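Local coordinates for protein octopine dehydrogenase (Pecten maximus, PDB 3C7A) that catalyses the NADH-dependent reductive condensation of L-arginine with pyruvate to D-octopine, as well as the reverse oxidation, at residues D25-R30 with Q185-A190; A135-S140 with A175-P180. One frame throughout, in Å; residues are numbered along the deposited sequence.

Interaction 1. Residues D25-R30 with Q185-A190; sequences DGVEVR and QMLHGA. With EDO (1,2-ethanediol), chain G.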
loop_
_atom_site.group_PDB
_atom_site.type_symbol
_atom_site.label_atom_id
_atom_site.label_comp_id
_atom_site.label_asym_id
_atom_site.label_seq_id
_atom_site.Cartn_x
_atom_site.Cartn_y
_atom_site.Cartn_z
ATOM N N ASP A 25 2.348 -24.513 -14.870
ATOM C CA ASP A 25 2.596 -25.931 -14.585
ATOM C C ASP A 25 3.287 -26.135 -13.234
ATOM O O ASP A 25 4.302 -25.497 -12.942
ATOM C CB ASP A 25 3.436 -26.572 -15.699
ATOM C CG ASP A 25 2.649 -26.795 -16.987
ATOM O OD1 ASP A 25 1.414 -26.989 -16.930
ATOM O OD2 ASP A 25 3.276 -26.787 -18.065
ATOM N N GLY A 26 2.722 -27.022 -12.417
ATOM C CA GLY A 26 3.290 -27.368 -11.111
ATOM C C GLY A 26 2.880 -26.476 -9.949
ATOM O O GLY A 26 3.609 -26.374 -8.956
ATOM N N VAL A 27 1.714 -25.837 -10.066
ATOM C CA VAL A 27 1.196 -24.928 -9.030
ATOM C C VAL A 27 -0.268 -25.254 -8.684
ATOM O O VAL A 27 -1.075 -25.526 -9.577
ATOM C CB VAL A 27 1.323 -23.430 -9.463
ATOM C CG1 VAL A 27 0.787 -22.487 -8.387
ATOM C CG2 VAL A 27 2.771 -23.071 -9.795
ATOM N N GLU A 28 -0.590 -25.225 -7.388
ATOM C CA GLU A 28 -1.960 -25.409 -6.886
ATOM C C GLU A 28 -2.441 -24.155 -6.131
ATOM O O GLU A 28 -1.781 -23.697 -5.192
ATOM C CB GLU A 28 -2.036 -26.653 -5.984
ATOM C CG GLU A 28 -3.404 -26.917 -5.349
ATOM C CD GLU A 28 -3.376 -28.038 -4.316
ATOM O OE1 GLU A 28 -3.169 -29.211 -4.701
ATOM O OE2 GLU A 28 -3.575 -27.748 -3.116
ATOM N N VAL A 29 -3.592 -23.616 -6.539
ATOM C CA VAL A 29 -4.108 -22.343 -6.005
ATOM C C VAL A 29 -5.397 -22.508 -5.184
ATOM O O VAL A 29 -6.339 -23.178 -5.619
ATOM C CB VAL A 29 -4.347 -21.297 -7.144
ATOM C CG1 VAL A 29 -4.954 -20.002 -6.599
ATOM C CG2 VAL A 29 -3.050 -20.997 -7.893
ATOM N N ARG A 30 -5.424 -21.885 -4.002
ATOM C CA ARG A 30 -6.623 -21.812 -3.158
ATOM C C ARG A 30 -7.014 -20.355 -2.882
ATOM O O ARG A 30 -6.150 -19.518 -2.620
ATOM C CB ARG A 30 -6.405 -22.555 -1.833
ATOM C CG ARG A 30 -6.069 -24.030 -1.998
ATOM C CD ARG A 30 -6.193 -24.802 -0.694
ATOM N NE ARG A 30 -5.063 -24.587 0.214
ATOM C CZ ARG A 30 -3.869 -25.167 0.096
ATOM N NH1 ARG A 30 -3.615 -25.998 -0.909
ATOM N NH2 ARG A 30 -2.921 -24.906 0.985
ATOM N N GLN A 185 8.529 -14.057 -9.302
ATOM C CA GLN A 185 8.726 -13.779 -10.729
ATOM C C GLN A 185 8.048 -14.831 -11.622
ATOM O O GLN A 185 7.451 -14.488 -12.647
ATOM C CB GLN A 185 10.226 -13.675 -11.053
ATOM C CG GLN A 185 10.553 -13.141 -12.451
ATOM C CD GLN A 185 10.253 -11.658 -12.611
ATOM O OE1 GLN A 185 10.859 -10.813 -11.951
ATOM N NE2 GLN A 185 9.322 -11.336 -13.502
ATOM N N MET A 186 8.138 -16.097 -11.214
ATOM C CA MET A 186 7.531 -17.230 -11.928
ATOM C C MET A 186 6.004 -17.107 -12.065
ATOM O O MET A 186 5.440 -17.428 -13.117
ATOM C CB MET A 186 7.917 -18.551 -11.235
ATOM C CG MET A 186 7.360 -19.837 -11.869
ATOM S SD MET A 186 5.775 -20.399 -11.188
ATOM C CE MET A 186 6.281 -21.054 -9.597
ATOM N N LEU A 187 5.349 -16.642 -11.002
ATOM C CA LEU A 187 3.888 -16.508 -10.978
ATOM C C LEU A 187 3.360 -15.393 -11.890
ATOM O O LEU A 187 2.277 -15.527 -12.467
ATOM C CB LEU A 187 3.379 -16.305 -9.540
ATOM C CG LEU A 187 3.608 -17.404 -8.490
ATOM C CD1 LEU A 187 3.265 -16.897 -7.096
ATOM C CD2 LEU A 187 2.824 -18.682 -8.800
ATOM N N HIS A 188 4.128 -14.310 -12.022
ATOM C CA HIS A 188 3.711 -13.124 -12.789
ATOM C C HIS A 188 4.038 -13.177 -14.288
ATOM O O HIS A 188 3.278 -12.652 -15.108
ATOM C CB HIS A 188 4.300 -11.846 -12.170
ATOM C CG HIS A 188 3.660 -11.447 -10.873
ATOM N ND1 HIS A 188 2.781 -10.390 -10.769
ATOM C CD2 HIS A 188 3.772 -11.966 -9.627
ATOM C CE1 HIS A 188 2.379 -10.274 -9.516
ATOM N NE2 HIS A 188 2.966 -11.218 -8.802
ATOM N N GLY A 189 5.165 -13.794 -14.642
ATOM C CA GLY A 189 5.592 -13.895 -16.043
ATOM C C GLY A 189 6.808 -13.049 -16.388
ATOM O O GLY A 189 7.707 -12.876 -15.560
ATOM N N ALA A 190 6.830 -12.516 -17.611
ATOM C CA ALA A 190 7.970 -11.739 -18.119
ATOM C C ALA A 190 8.087 -10.334 -17.518
ATOM O O ALA A 190 9.196 -9.863 -17.243
ATOM C CB ALA A 190 7.927 -11.666 -19.644
HETATM C C1 EDO G . -7.907 -28.204 -0.738
HETATM O O1 EDO G . -8.695 -28.834 -1.755
HETATM C C2 EDO G . -6.754 -29.120 -0.347
HETATM O O2 EDO G . -5.937 -29.373 -1.496
#
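OE2 of E28 is held twice, by NH1 of R30 in a 2.8 Å salt bridge and, weakly, by O2 of an ethanediol molecule, on the face of strand 27-32 turned away from the one where V27 meets M186 and L187. The E28 carboxylate lies at the edge of the R30 guanidinium, in its plane, and NE of the same group bonds to A79 O, so the guanidinium is fixed from two directions. The contact itself is apolar and small, burying 94 Å² in total. V27 offers both methyls to the end of helix 180-188: CG2 lies 4.1 Å from CE of M186, and CG1 lies 4.3 Å from CD2 of L187. M186 leaves the helix with CG opposite the backbone N (chi1 -180°), then bends at chi2 and chi3, which brings CE alongside V27, the two side chains running in opposite directions. The helix end is secured separately. NE2 of Q185 donates to G189 O over 3.0 Å at 157°, nearly in its own amide plane, while OE1 accepts from F194 N; G189, with positive phi, is where the chain leaves the helix. With M186 exposed and only methyl groups meeting, the contact depends on dispersion and partial burial rather than direction, and joins the Rossmann-type sheet to this helix through carbon contacts alone between V27 and its two partners.

Interaction 2. Residues A135-S140 with A175-P180; sequences AVSMMS and AKTVDP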
loop_
_atom_site.group_PDB
_atom_site.type_symbol
_atom_site.label_atom_id
_atom_site.label_comp_id
_atom_site.label_asym_id
_atom_site.label_seq_id
_atom_site.Cartn_x
_atom_site.Cartn_y
_atom_site.Cartn_z
ATOM N N ALA A 135 9.736 -16.959 13.214
ATOM C CA ALA A 135 10.081 -18.125 12.397
ATOM C C ALA A 135 9.859 -17.897 10.896
ATOM O O ALA A 135 10.685 -18.311 10.077
ATOM C CB ALA A 135 9.313 -19.361 12.876
ATOM N N VAL A 136 8.749 -17.242 10.544
ATOM C CA VAL A 136 8.394 -16.954 9.140
ATOM C C VAL A 136 9.160 -15.750 8.557
ATOM O O VAL A 136 9.943 -15.109 9.264
ATOM C CB VAL A 136 6.856 -16.738 8.962
ATOM C CG1 VAL A 136 6.077 -17.981 9.382
ATOM C CG2 VAL A 136 6.373 -15.510 9.742
ATOM N N SER A 137 8.929 -15.459 7.271
ATOM C CA SER A 137 9.485 -14.274 6.592
ATOM C C SER A 137 8.386 -13.289 6.160
ATOM O O SER A 137 7.257 -13.702 5.881
ATOM C CB SER A 137 10.317 -14.690 5.372
ATOM O OG SER A 137 11.492 -15.392 5.748
ATOM N N MET A 138 8.725 -11.996 6.095
ATOM C CA MET A 138 7.769 -10.930 5.730
ATOM C C MET A 138 8.258 -10.079 4.531
ATOM O O MET A 138 9.342 -9.491 4.585
ATOM C CB MET A 138 7.460 -10.037 6.954
ATOM C CG MET A 138 6.749 -10.751 8.125
ATOM S SD MET A 138 6.534 -9.783 9.656
ATOM C CE MET A 138 8.175 -9.879 10.374
ATOM N N MET A 139 7.445 -10.013 3.467
ATOM C CA MET A 139 7.802 -9.363 2.183
ATOM C C MET A 139 6.800 -8.252 1.797
ATOM O O MET A 139 5.592 -8.497 1.783
ATOM C CB MET A 139 7.871 -10.432 1.074
ATOM C CG MET A 139 8.563 -10.021 -0.234
ATOM S SD MET A 139 8.582 -11.349 -1.475
ATOM C CE MET A 139 9.622 -10.633 -2.747
ATOM N N SER A 140 7.298 -7.053 1.467
ATOM C CA SER A 140 6.437 -5.872 1.203
ATOM C C SER A 140 6.694 -5.121 -0.126
ATOM O O SER A 140 7.783 -4.576 -0.333
ATOM C CB SER A 140 6.534 -4.872 2.367
ATOM O OG SER A 140 6.054 -5.425 3.582
ATOM N N ALA A 175 13.527 -19.947 9.936
ATOM C CA ALA A 175 13.178 -21.088 9.078
ATOM C C ALA A 175 13.506 -20.853 7.601
ATOM O O ALA A 175 13.403 -19.732 7.100
ATOM C CB ALA A 175 11.705 -21.457 9.248
ATOM N N LYS A 176 13.897 -21.928 6.918
ATOM C CA LYS A 176 14.218 -21.897 5.490
ATOM C C LYS A 176 12.939 -21.963 4.647
ATOM O O LYS A 176 12.096 -22.838 4.863
ATOM C CB LYS A 176 15.138 -23.074 5.149
ATOM C CG LYS A 176 15.912 -22.933 3.843
ATOM C CD LYS A 176 16.518 -24.267 3.395
ATOM C CE LYS A 176 17.651 -24.732 4.307
ATOM N NZ LYS A 176 18.212 -26.044 3.868
ATOM N N THR A 177 12.802 -21.037 3.695
ATOM C CA THR A 177 11.629 -20.979 2.805
ATOM C C THR A 177 12.020 -21.191 1.335
ATOM O O THR A 177 13.204 -21.332 1.017
ATOM C CB THR A 177 10.857 -19.625 2.932
ATOM O OG1 THR A 177 11.559 -18.589 2.230
ATOM C CG2 THR A 177 10.669 -19.215 4.391
ATOM N N VAL A 178 11.024 -21.216 0.444
ATOM C CA VAL A 178 11.277 -21.145 -1.003
ATOM C C VAL A 178 11.894 -19.779 -1.338
ATOM O O VAL A 178 11.607 -18.790 -0.656
ATOM C CB VAL A 178 9.990 -21.394 -1.859
ATOM C CG1 VAL A 178 9.507 -22.835 -1.716
ATOM C CG2 VAL A 178 8.868 -20.407 -1.509
ATOM N N ASP A 179 12.745 -19.730 -2.366
ATOM C CA ASP A 179 13.434 -18.483 -2.741
ATOM C C ASP A 179 12.430 -17.390 -3.131
ATOM O O ASP A 179 11.672 -17.561 -4.090
ATOM C CB ASP A 179 14.447 -18.721 -3.871
ATOM C CG ASP A 179 15.271 -17.476 -4.197
ATOM O OD1 ASP A 179 15.990 -16.977 -3.304
ATOM O OD2 ASP A 179 15.203 -16.999 -5.351
ATOM N N PRO A 180 12.420 -16.271 -2.377
ATOM C CA PRO A 180 11.413 -15.208 -2.506
ATOM C C PRO A 180 11.354 -14.502 -3.865
ATOM O O PRO A 180 10.261 -14.333 -4.412
ATOM C CB PRO A 180 11.807 -14.210 -1.404
ATOM C CG PRO A 180 12.641 -15.000 -0.448
ATOM C CD PRO A 180 13.391 -15.964 -1.311
HETATM O O HOH W 1 11.944 -17.521 7.677
HETATM O O HOH W 2 13.250 -16.212 3.297
#
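T177 and S137 meet where the loop 175-180 runs beside strand 137-141 of the Rossmann-type sheet, the touching parts heading almost the same way (14° apart). From CB, the T177 side chain forks. Its CG2 branch points across to the strand and comes 4.1 Å from OG of S137. The OG1 branch, placed between backbone N and carbonyl carbon (chi1 77°), donates to V178 O over 2.9 Å from above the carbonyl plane, and accepts from a water 3.1 Å away. That water also donates to OG of S137, which in turn donates a hydrogen bond to a second water at 2.9 Å. With an alanine in place of T177, V178 O and the first water would probably each lose a partner, and a gap would be likely to open beside S137 OG. Further along, the extended M139 chain reaches P180, the first residue of helix 180-188, with SD 4.3 Å from P180 CB; D179 before it is the N-cap. At the other end the link is direct: A175 N donates to A135 O over 3.3 Å at 152°, on a lone pair in the carbonyl plane, and the second water donates to both A135 O and A175 O.

How the interactions relate
From the N terminus, the chain passes through strand 3-8 and helix 12-21 before laying down strand 27-32, the earlier partner of interaction 1. It reaches strand 137-141 only after building much of the Rossmann-type sheet; in that sheet, strands 3-8, 85-88 and 111-114 lie between the two. Strands 146-150 and 156-171 follow, and the loop at 175-180 then closes interaction 2, a short circuit with 34 residues between its segments. Helix 180-188 comes next, and its end closes interaction 1 over 154 residues, so the smaller circuit lies wholly within the larger. Together they tie the start and the end of one helix to separate strands. The centres of interactions 1 and 2 are about 17 Å apart.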